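Local coordinates for protein pyridoxine 4-oxidase (Mesorhizobium loti, PDB 4HA6) that oxidises the 4-hydroxymethyl group of pyridoxine to the aldehyde pyridoxal, using bound FAD and molecular oxygen, as a member of the GMC oxidoreductase family, at residues Leu221-Asn226 with Ser263-His268; Leu231-Arg236 with Ala240-Asp245. One frame throughout, in Å; residues are numbered along the deposited sequence.

Overall arrangement
Both contacts lie in the FAD-binding part of this GMC oxidoreductase, their centres about 16 Å apart and on the same side of the chain's centre. They share the three-stranded antiparallel sheet 217-224, 227-235, 238-243, which follows strand 210-213 of the five-stranded parallel sheet and leads back into it through strand 246-249. Contact 2 joins the second and third strands of this meander and is nested in the chain between the two segments of contact 1. The two touch where Leu221 packs on Leu231 and Lys222 on Glu241. Contact 2 thus builds the small sheet from within, while contact 1 joins its first strand to the end of helix 252-262, beside the parallel sheet of the Rossmann-type core.

Contact 1: Leu221-Asn226 with Ser263-His268; sequences LKLEGN and SGIGPH
Leu221 gives its backbone N-H to the hydroxyl of Ser263, joining strand 217-224 of the three-stranded meander to the C-terminal end of helix 252-262, where a Schellman motif at Gly264 turns the chain into the short strand 265-266. The N-to-OG distance is 2.7 Å and the bond is almost straight, 173° at the hydrogen. The serine hydroxyl lies beside its own backbone N (chi1 -56°), and from there OG also hydrogen-bonds Leu259 O in the last turn of the helix, so one side-chain oxygen bridges helix and strand. Replacing Ser263 with an alanine would probably leave the buried Leu221 N-H without its acceptor and break this bridge. The side chain of Leu221 runs past the hydroxyl, CB 3.7 Å from Ser263 OG, and packs on Leu259 and Leu260 of the helix.

The carbonyl of the same leucine is joined to Ser263 less directly: a water donates to Leu221 O at 2.7 Å and to Ser263 O at 2.8 Å, bridging the two backbone oxygens. Two residues on, Leu223 points its side chain at the partner segment. Ile265 reaches out to meet Leu223 with its CG1 branch, extended at chi2 177°, and the two side chains cross at an angle. Ile280 of the neighbouring strand 280-281 touches both, completing an apolar patch beyond the polar link. Within this patch the meeting is between single methyl groups, Leu223 CD2 and Ile265 CD1, 4.1 Å apart.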
ATOM      1  N   LEU A 221       8.819 -22.919  -4.339  1.00  7.15           N
ATOM      2  CA  LEU A 221      10.230 -22.893  -3.973  1.00  8.40           C
ATOM      3  C   LEU A 221      10.560 -24.308  -3.540  1.00 13.37           C
ATOM      4  O   LEU A 221       9.807 -24.914  -2.768  1.00 12.61           O
ATOM      5  CB  LEU A 221      10.482 -21.957  -2.792  1.00 11.73           C
ATOM      6  CG  LEU A 221       9.923 -20.551  -2.952  1.00 11.14           C
ATOM      7  CD1 LEU A 221      10.002 -19.789  -1.647  1.00  6.05           C
ATOM      8  CD2 LEU A 221      10.684 -19.839  -4.054  1.00  7.97           C
ATOM      9  N   LYS A 222      11.680 -24.836  -4.022  1.00  7.23           N
ATOM     10  CA  LYS A 222      12.064 -26.196  -3.680  1.00  5.85           C
ATOM     11  C   LYS A 222      13.173 -26.200  -2.633  1.00 11.13           C
ATOM     12  O   LYS A 222      14.152 -25.441  -2.722  1.00  8.01           O
ATOM     13  CB  LYS A 222      12.461 -26.970  -4.936  1.00 18.31           C
ATOM     14  CG  LYS A 222      11.305 -27.143  -5.917  1.00 24.76           C
ATOM     15  CD  LYS A 222      11.696 -28.031  -7.109  1.00 43.96           C
ATOM     16  CE  LYS A 222      10.479 -28.422  -7.952  1.00 57.03           C
ATOM     17  NZ  LYS A 222      10.853 -29.362  -9.061  1.00 56.09           N
ATOM     18  N   LEU A 223      12.993 -27.041  -1.620  1.00  9.26           N
ATOM     19  CA  LEU A 223      13.873 -27.039  -0.459  1.00 12.54           C
ATOM     20  C   LEU A 223      14.867 -28.199  -0.453  1.00 16.90           C
ATOM     21  O   LEU A 223      14.593 -29.282  -0.971  1.00 18.21           O
ATOM     22  CB  LEU A 223      13.050 -27.092   0.835  1.00  8.90           C
ATOM     23  CG  LEU A 223      12.466 -25.806   1.428  1.00 18.04           C
ATOM     24  CD1 LEU A 223      12.133 -24.783   0.365  1.00 12.45           C
ATOM     25  CD2 LEU A 223      11.246 -26.123   2.293  1.00  3.68           C
ATOM     26  N   GLU A 224      16.009 -27.946   0.173  1.00 14.40           N
ATOM     27  CA  GLU A 224      16.994 -28.962   0.474  1.00 24.35           C
ATOM     28  C   GLU A 224      17.561 -28.596   1.840  1.00 19.20           C
ATOM     29  O   GLU A 224      18.261 -27.592   1.972  1.00 23.82           O
ATOM     30  CB  GLU A 224      18.101 -28.953  -0.586  1.00 22.25           C
ATOM     31  CG  GLU A 224      19.204 -29.978  -0.360  1.00 40.76           C
ATOM     32  CD  GLU A 224      20.100 -30.145  -1.577  1.00 53.65           C
ATOM     33  OE1 GLU A 224      20.657 -29.134  -2.067  1.00 42.21           O
ATOM     34  OE2 GLU A 224      20.239 -31.295  -2.049  1.00 55.64           O
ATOM     35  N   GLY A 225      17.249 -29.399   2.857  1.00 14.71           N
ATOM     36  CA  GLY A 225      17.632 -29.064   4.217  1.00 11.12           C
ATOM     37  C   GLY A 225      17.041 -27.726   4.650  1.00 21.77           C
ATOM     38  O   GLY A 225      15.841 -27.483   4.494  1.00 13.81           O
ATOM     39  N   ASN A 226      17.879 -26.843   5.183  1.00 17.08           N
ATOM     40  CA  ASN A 226      17.394 -25.537   5.624  1.00 14.40           C
ATOM     41  C   ASN A 226      17.566 -24.429   4.596  1.00 18.58           C
ATOM     42  O   ASN A 226      17.649 -23.253   4.955  1.00 15.86           O
ATOM     43  CB  ASN A 226      18.063 -25.128   6.924  1.00 12.59           C
ATOM     44  CG  ASN A 226      17.729 -26.066   8.057  1.00 30.35           C
ATOM     45  OD1 ASN A 226      16.608 -26.573   8.145  1.00 25.53           O
ATOM     46  ND2 ASN A 226      18.703 -26.317   8.926  1.00 25.77           N
ATOM     47  N   SER A 263       4.404 -23.859  -1.554  1.00  4.40           N
ATOM     48  CA  SER A 263       5.688 -24.533  -1.398  1.00  4.45           C
ATOM     49  C   SER A 263       5.704 -25.404  -0.154  1.00 11.50           C
ATOM     50  O   SER A 263       6.730 -26.002   0.176  1.00  8.07           O
ATOM     51  CB  SER A 263       6.831 -23.523  -1.322  1.00  8.79           C
ATOM     52  OG  SER A 263       6.848 -22.673  -2.454  1.00  8.45           O
ATOM     53  N   GLY A 264       4.567 -25.475   0.535  1.00  7.68           N
ATOM     54  CA  GLY A 264       4.462 -26.314   1.715  1.00  9.11           C
ATOM     55  C   GLY A 264       5.017 -25.620   2.939  1.00  8.79           C
ATOM     56  O   GLY A 264       5.364 -26.272   3.925  1.00  5.04           O
ATOM     57  N   ILE A 265       5.103 -24.291   2.880  1.00  6.80           N
ATOM     58  CA  ILE A 265       5.564 -23.514   4.029  1.00  8.05           C
ATOM     59  C   ILE A 265       4.411 -22.656   4.533  1.00  7.48           C
ATOM     60  O   ILE A 265       3.929 -21.767   3.814  1.00  8.71           O
ATOM     61  CB  ILE A 265       6.761 -22.616   3.647  1.00 10.14           C
ATOM     62  CG1 ILE A 265       7.933 -23.461   3.121  1.00  6.90           C
ATOM     63  CG2 ILE A 265       7.209 -21.791   4.823  1.00  3.37           C
ATOM     64  CD1 ILE A 265       9.125 -22.612   2.662  1.00  6.02           C
ATOM     65  N   GLY A 266       3.952 -22.918   5.756  1.00  8.16           N
ATOM     66  CA  GLY A 266       2.738 -22.285   6.254  1.00  6.12           C
ATOM     67  C   GLY A 266       1.967 -23.134   7.254  1.00  5.76           C
ATOM     68  O   GLY A 266       2.463 -24.159   7.714  1.00  8.41           O
ATOM     69  N   PRO A 267       0.749 -22.699   7.606  1.00  4.84           N
ATOM     70  CA  PRO A 267      -0.082 -23.399   8.591  1.00  5.99           C
ATOM     71  C   PRO A 267      -0.396 -24.825   8.136  1.00  4.99           C
ATOM     72  O   PRO A 267      -0.973 -24.995   7.065  1.00  3.76           O
ATOM     73  CB  PRO A 267      -1.370 -22.559   8.626  1.00  5.66           C
ATOM     74  CG  PRO A 267      -0.984 -21.212   8.045  1.00  5.44           C
ATOM     75  CD  PRO A 267       0.047 -21.547   7.008  1.00  3.94           C
ATOM     76  N   HIS A 268      -0.009 -25.816   8.932  1.00  8.95           N
ATOM     77  CA  HIS A 268      -0.122 -27.232   8.553  1.00  3.76           C
ATOM     78  C   HIS A 268      -1.570 -27.521   8.203  1.00  8.66           C
ATOM     79  O   HIS A 268      -1.856 -28.205   7.216  1.00  6.18           O
ATOM     80  CB  HIS A 268       0.336 -28.107   9.733  1.00  9.27           C
ATOM     81  CG  HIS A 268       0.462 -29.573   9.423  1.00  8.19           C
ATOM     82  ND1 HIS A 268       0.922 -30.483  10.357  1.00  9.65           N
ATOM     83  CD2 HIS A 268       0.189 -30.287   8.307  1.00  8.45           C
ATOM     84  CE1 HIS A 268       0.926 -31.694   9.824  1.00  6.84           C
ATOM     85  NE2 HIS A 268       0.483 -31.606   8.582  1.00  9.62           N
TER
HETATM   86  O   HOH W   1       8.756 -27.006  -1.419  1.00 10.43           O

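Contact 2: Leu231-Arg236 with Ala240-Asp245; sequences LEVVGR and AEVFAD
Strands 231-235 and 240-243 run antiparallel as the two arms of a beta hairpin, their axes 4.7 Å apart at the closest point and with 137° between their N-to-C directions, a marked departure from 180°, with Leu231-Val242 and Val233-Ala240 as hydrogen-bonded pairs and Glu232-Glu241 as the non-hydrogen-bonded pair between them. Each hydrogen-bonded pair exchanges two backbone bonds. Leu231 N reaches Val242 O at 2.7 Å and Val242 N returns to Leu231 O; Val233 N to Ala240 O is the straightest of the four, 173° at the hydrogen, and Ala240 N closes the set on Val233 O. Glu241 CA adds a CH...O contact to Leu231 O.

Leu231, Val233, Ala240 and Val242 share one face of the sheet. CG2 of Val233 and CG2 of Val242 meet diagonally at 4.1 Å. In both valines this methyl lies beside the backbone N, with CG1 anti to the backbone N. At the other end Leu231 spreads CD1 over the partner strand, 4.2 Å from Val242 CG1 and 4.3 Å from Ala244 CB, just beyond the paired residues. Glu232 and Glu241 project from the opposite face, but their carboxylates find separate partners: Glu232 forms salt bridges with Arg219 and Arg220, one to each oxygen, and Glu241 OE2 accepts a hydrogen bond from Ser230 OG. The charge of Glu232 is thus probably neutralised by its two arginines, whereas Glu241 is held by a neutral hydroxyl.

The apolar face lies over the parallel Rossmann-type sheet, Leu231 on Val5 and Val7 of strand 4-7, Val233 on Ile31 and Val242 on Leu29 of strand 28-31, while strand 217-224 flanks 227-235 on the side away from 238-243.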
ATOM      1  N   LEU A 231      13.783 -22.707  -7.749  1.00 12.80           N
ATOM      2  CA  LEU A 231      12.434 -22.182  -7.942  1.00  7.91           C
ATOM      3  C   LEU A 231      11.835 -22.806  -9.184  1.00 15.40           C
ATOM      4  O   LEU A 231      12.511 -22.908 -10.210  1.00 14.65           O
ATOM      5  CB  LEU A 231      12.457 -20.665  -8.159  1.00 10.72           C
ATOM      6  CG  LEU A 231      13.145 -19.744  -7.164  1.00 13.69           C
ATOM      7  CD1 LEU A 231      14.642 -19.713  -7.435  1.00 13.47           C
ATOM      8  CD2 LEU A 231      12.549 -18.361  -7.277  1.00 11.26           C
ATOM      9  N   GLU A 232      10.569 -23.203  -9.105  1.00  9.15           N
ATOM     10  CA  GLU A 232       9.844 -23.676 -10.279  1.00 11.99           C
ATOM     11  C   GLU A 232       9.148 -22.485 -10.899  1.00 14.85           C
ATOM     12  O   GLU A 232       8.319 -21.824 -10.249  1.00 11.66           O
ATOM     13  CB  GLU A 232       8.815 -24.748  -9.894  1.00  9.17           C
ATOM     14  CG  GLU A 232       7.985 -25.254 -11.067  1.00 20.89           C
ATOM     15  CD  GLU A 232       6.833 -26.151 -10.630  1.00 21.54           C
ATOM     16  OE1 GLU A 232       6.187 -25.839  -9.605  1.00 18.98           O
ATOM     17  OE2 GLU A 232       6.573 -27.166 -11.315  1.00 23.33           O
ATOM     18  N   VAL A 233       9.490 -22.194 -12.147  1.00 11.60           N
ATOM     19  CA  VAL A 233       8.913 -21.039 -12.826  1.00 10.45           C
ATOM     20  C   VAL A 233       8.004 -21.483 -13.965  1.00 20.98           C
ATOM     21  O   VAL A 233       8.380 -22.324 -14.780  1.00 15.79           O
ATOM     22  CB  VAL A 233       9.994 -20.091 -13.338  1.00 15.99           C
ATOM     23  CG1 VAL A 233       9.355 -18.881 -14.011  1.00 13.16           C
ATOM     24  CG2 VAL A 233      10.867 -19.652 -12.178  1.00 13.08           C
ATOM     25  N   VAL A 234       6.803 -20.924 -13.994  1.00 13.45           N
ATOM     26  CA  VAL A 234       5.797 -21.273 -14.983  1.00 16.26           C
ATOM     27  C   VAL A 234       5.589 -20.105 -15.953  1.00 18.21           C
ATOM     28  O   VAL A 234       5.186 -18.996 -15.559  1.00 16.12           O
ATOM     29  CB  VAL A 234       4.470 -21.625 -14.295  1.00 18.87           C
ATOM     30  CG1 VAL A 234       3.413 -21.947 -15.331  1.00 15.64           C
ATOM     31  CG2 VAL A 234       4.670 -22.809 -13.324  1.00 14.36           C
ATOM     32  N   GLY A 235       5.878 -20.345 -17.228  1.00 21.53           N
ATOM     33  CA  GLY A 235       5.725 -19.312 -18.237  1.00 26.97           C
ATOM     34  C   GLY A 235       4.686 -19.673 -19.281  1.00 32.72           C
ATOM     35  O   GLY A 235       4.024 -20.711 -19.184  1.00 33.98           O
ATOM     36  N   ARG A 236       4.559 -18.807 -20.283  1.00 36.86           N
ATOM     37  CA  ARG A 236       3.606 -19.011 -21.374  0.59 48.69           C
ATOM     38  C   ARG A 236       3.837 -20.332 -22.101  1.00 52.55           C
ATOM     39  O   ARG A 236       2.922 -20.875 -22.722  1.00 61.84           O
ATOM     40  CB  ARG A 236       3.685 -17.858 -22.379  0.59 49.63           C
ATOM     41  CG  ARG A 236       2.894 -16.620 -21.989  0.59 50.88           C
ATOM     42  CD  ARG A 236       2.889 -15.587 -23.114  0.59 51.47           C
ATOM     43  NE  ARG A 236       4.220 -15.042 -23.374  0.59 49.77           N
ATOM     44  CZ  ARG A 236       4.775 -14.065 -22.662  0.59 43.57           C
ATOM     45  NH1 ARG A 236       4.117 -13.534 -21.641  0.59 35.70           N
ATOM     46  NH2 ARG A 236       5.990 -13.626 -22.963  0.59 39.37           N
ATOM     47  N   ALA A 240       9.930 -24.530 -15.877  1.00 21.05           N
ATOM     48  CA  ALA A 240      11.383 -24.668 -15.852  1.00 22.83           C
ATOM     49  C   ALA A 240      11.917 -24.431 -14.441  1.00 20.75           C
ATOM     50  O   ALA A 240      11.312 -23.686 -13.662  1.00 16.00           O
ATOM     51  CB  ALA A 240      12.025 -23.701 -16.833  1.00 18.91           C
ATOM     52  N   GLU A 241      13.042 -25.065 -14.117  1.00 14.29           N
ATOM     53  CA  GLU A 241      13.640 -24.954 -12.789  1.00  9.38           C
ATOM     54  C   GLU A 241      14.789 -23.952 -12.778  1.00 23.33           C
ATOM     55  O   GLU A 241      15.681 -23.997 -13.624  1.00 15.43           O
ATOM     56  CB  GLU A 241      14.126 -26.320 -12.315  1.00 18.44           C
ATOM     57  CG  GLU A 241      14.709 -26.332 -10.906  1.00 22.36           C
ATOM     58  CD  GLU A 241      14.951 -27.735 -10.379  1.00 29.70           C
ATOM     59  OE1 GLU A 241      15.393 -28.604 -11.164  1.00 30.49           O
ATOM     60  OE2 GLU A 241      14.690 -27.967  -9.176  1.00 23.18           O
ATOM     61  N   VAL A 242      14.765 -23.044 -11.810  1.00 20.70           N
ATOM     62  CA  VAL A 242      15.753 -21.981 -11.738  1.00 15.94           C
ATOM     63  C   VAL A 242      16.515 -22.077 -10.423  1.00 15.39           C
ATOM     64  O   VAL A 242      15.916 -22.211  -9.350  1.00 11.98           O
ATOM     65  CB  VAL A 242      15.085 -20.600 -11.912  1.00 18.64           C
ATOM     66  CG1 VAL A 242      15.993 -19.472 -11.428  1.00 16.99           C
ATOM     67  CG2 VAL A 242      14.698 -20.393 -13.369  1.00 24.10           C
ATOM     68  N   PHE A 243      17.838 -22.039 -10.510  1.00 10.70           N
ATOM     69  CA  PHE A 243      18.674 -22.188  -9.322  1.00 14.95           C
ATOM     70  C   PHE A 243      19.213 -20.854  -8.835  1.00 20.86           C
ATOM     71  O   PHE A 243      19.384 -19.920  -9.627  1.00 18.66           O
ATOM     72  CB  PHE A 243      19.812 -23.157  -9.608  1.00 17.57           C
ATOM     73  CG  PHE A 243      19.342 -24.544  -9.905  1.00 19.20           C
ATOM     74  CD1 PHE A 243      19.238 -25.483  -8.888  1.00 17.58           C
ATOM     75  CD2 PHE A 243      18.984 -24.910 -11.195  1.00 21.32           C
ATOM     76  CE1 PHE A 243      18.788 -26.773  -9.157  1.00 19.71           C
ATOM     77  CE2 PHE A 243      18.536 -26.194 -11.472  1.00 23.07           C
ATOM     78  CZ  PHE A 243      18.440 -27.124 -10.452  1.00 25.48           C
ATOM     79  N   ALA A 244      19.464 -20.768  -7.528  1.00 16.95           N
ATOM     80  CA  ALA A 244      19.909 -19.525  -6.894  1.00 17.25           C
ATOM     81  C   ALA A 244      20.562 -19.769  -5.535  1.00 15.54           C
ATOM     82  O   ALA A 244      20.210 -20.716  -4.822  1.00 16.39           O
ATOM     83  CB  ALA A 244      18.735 -18.564  -6.728  1.00 18.85           C
ATOM     84  N   ASP A 245      21.487 -18.885  -5.173  1.00  8.66           N
ATOM     85  CA  ASP A 245      22.125 -18.907  -3.866  1.00 13.61           C
ATOM     86  C   ASP A 245      21.260 -18.201  -2.809  1.00 15.31           C
ATOM     87  O   ASP A 245      21.206 -18.625  -1.649  1.00  9.69           O
ATOM     88  CB  ASP A 245      23.494 -18.222  -3.939  1.00 25.52           C
ATOM     89  CG  ASP A 245      24.540 -19.062  -4.667  1.00 29.54           C
ATOM     90  OD1 ASP A 245      24.218 -20.190  -5.099  1.00 19.31           O
ATOM     91  OD2 ASP A 245      25.691 -18.588  -4.790  1.00 38.56           O
TER